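Local coordinates for LysM domain protein (Mycobacterium smegmatis, PDB 4OIT) that binds mannose as a lectin of the beta-prism II fold, forming a domain-swapped dimer, at residues D3-T6 / K10-R13. Residues are numbered along the deposited sequence; the frame is centred on the assembly and turned at random.
Sequences DTLT and KLER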
loop_
_atom_site.group_PDB
_atom_site.type_symbol
_atom_site.label_atom_id
_atom_site.label_comp_id
_atom_site.label_asym_id
_atom_site.label_seq_id
_atom_site.Cartn_x
_atom_site.Cartn_y
_atom_site.Cartn_z
ATOM N N ASP B 3 24.071 10.592 -6.112
ATOM C CA ASP B 3 24.555 9.236 -5.848
ATOM C C ASP B 3 24.185 8.723 -4.456
ATOM O O ASP B 3 24.502 7.582 -4.113
ATOM C CB ASP B 3 26.077 9.166 -6.038
ATOM C CG ASP B 3 26.850 9.945 -4.980
ATOM O OD1 ASP B 3 26.235 10.715 -4.213
ATOM O OD2 ASP B 3 28.086 9.790 -4.924
ATOM N N THR B 4 23.507 9.554 -3.667
ATOM C CA THR B 4 23.286 9.261 -2.252
ATOM C C THR B 4 21.837 9.456 -1.804
ATOM O O THR B 4 21.185 10.434 -2.172
ATOM C CB THR B 4 24.208 10.130 -1.368
ATOM O OG1 THR B 4 25.574 9.893 -1.730
ATOM C CG2 THR B 4 24.026 9.806 0.116
ATOM N N LEU B 5 21.353 8.506 -1.007
ATOM C CA LEU B 5 20.122 8.664 -0.240
ATOM C C LEU B 5 20.477 8.533 1.233
ATOM O O LEU B 5 21.101 7.555 1.641
ATOM C CB LEU B 5 19.090 7.596 -0.610
ATOM C CG LEU B 5 18.547 7.600 -2.040
ATOM C CD1 LEU B 5 17.637 6.400 -2.245
ATOM C CD2 LEU B 5 17.806 8.884 -2.380
ATOM N N THR B 6 20.084 9.528 2.021
ATOM C CA THR B 6 20.355 9.551 3.458
ATOM C C THR B 6 19.127 9.079 4.239
ATOM O O THR B 6 18.064 8.861 3.658
ATOM C CB THR B 6 20.787 10.958 3.914
ATOM O OG1 THR B 6 19.839 11.928 3.455
ATOM C CG2 THR B 6 22.158 11.291 3.341
ATOM N N LYS B 10 14.016 8.212 -0.107
ATOM C CA LYS B 10 13.495 7.141 -0.944
ATOM C C LYS B 10 13.643 7.435 -2.427
ATOM O O LYS B 10 13.662 8.593 -2.844
ATOM C CB LYS B 10 12.017 6.912 -0.629
ATOM C CG LYS B 10 11.117 8.091 -0.966
ATOM C CD LYS B 10 9.678 7.820 -0.574
ATOM C CE LYS B 10 8.841 9.084 -0.657
ATOM N NZ LYS B 10 7.460 8.872 -0.147
ATOM N N LEU B 11 13.762 6.367 -3.212
ATOM C CA LEU B 11 13.483 6.424 -4.641
ATOM C C LEU B 11 12.012 6.101 -4.805
ATOM O O LEU B 11 11.522 5.134 -4.229
ATOM C CB LEU B 11 14.305 5.402 -5.429
ATOM C CG LEU B 11 15.813 5.600 -5.561
ATOM C CD1 LEU B 11 16.384 4.515 -6.460
ATOM C CD2 LEU B 11 16.164 6.977 -6.100
ATOM N N GLU B 12 11.306 6.921 -5.572
ATOM C CA GLU B 12 9.928 6.624 -5.955
ATOM C C GLU B 12 9.956 6.021 -7.358
ATOM O O GLU B 12 11.028 5.891 -7.952
ATOM C CB GLU B 12 9.079 7.894 -5.888
ATOM C CG GLU B 12 8.861 8.388 -4.460
ATOM C CD GLU B 12 8.710 9.899 -4.356
ATOM O OE1 GLU B 12 9.608 10.635 -4.828
ATOM O OE2 GLU B 12 7.695 10.356 -3.788
ATOM N N ARG B 13 8.791 5.635 -7.876
ATOM C CA ARG B 13 8.705 5.010 -9.201
ATOM C C ARG B 13 9.286 5.908 -10.283
ATOM O O ARG B 13 8.835 7.036 -10.466
ATOM C CB ARG B 13 7.258 4.689 -9.568
ATOM C CG ARG B 13 6.562 3.729 -8.620
ATOM C CD ARG B 13 5.708 2.721 -9.376
ATOM N NE ARG B 13 4.829 3.346 -10.364
ATOM C CZ ARG B 13 4.028 2.679 -11.193
ATOM N NH1 ARG B 13 3.974 1.349 -11.163
ATOM N NH2 ARG B 13 3.270 3.345 -12.058
#
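Leu5 and Leu11 meet because each carries its CG anti to the backbone carbonyl carbon (chi1 -64° and -69°), while in Leu5 an extended second torsion (175°) carries CD1 to the far end of the side chain. The CA-CB bond of Leu5 points toward 10-13, and its CD1 reaches the branch carbon CG of Leu11 at 3.9 Å, with Leu11 CD2 next at 4.2 Å; the two side chains cross at about a right angle. The same methyl rests against the strand itself, 4.0 Å from Leu11 N and 4.1 Å from Lys10 C, while Leu5 CD2 approaches Lys10 O at 4.2 Å. Backbone separation is wide: the nearest CA atoms, those of Leu5 and Lys10, are 6.8 Å apart, and no hydrogen bond joins the segments. The two strands therefore do not pair as sheet neighbours. Their pairing lies elsewhere: 4-6 forms antiparallel pairs with a strand of the second subunit, where Thr4 packs on Val87 of that chain, and Leu11 bonds through its backbone to Ala56 of strand 53-58, whose Val58 also touches Leu5. With both leucines buried, the chemistry implies a small van der Waals junction, in which the Leu5 side chain packs on that of Leu11 and on the adjoining backbone, between a strand whose sheet continues into the second subunit and a sheet of this chain, consistent with a domain-swapped beta-prism II lectin.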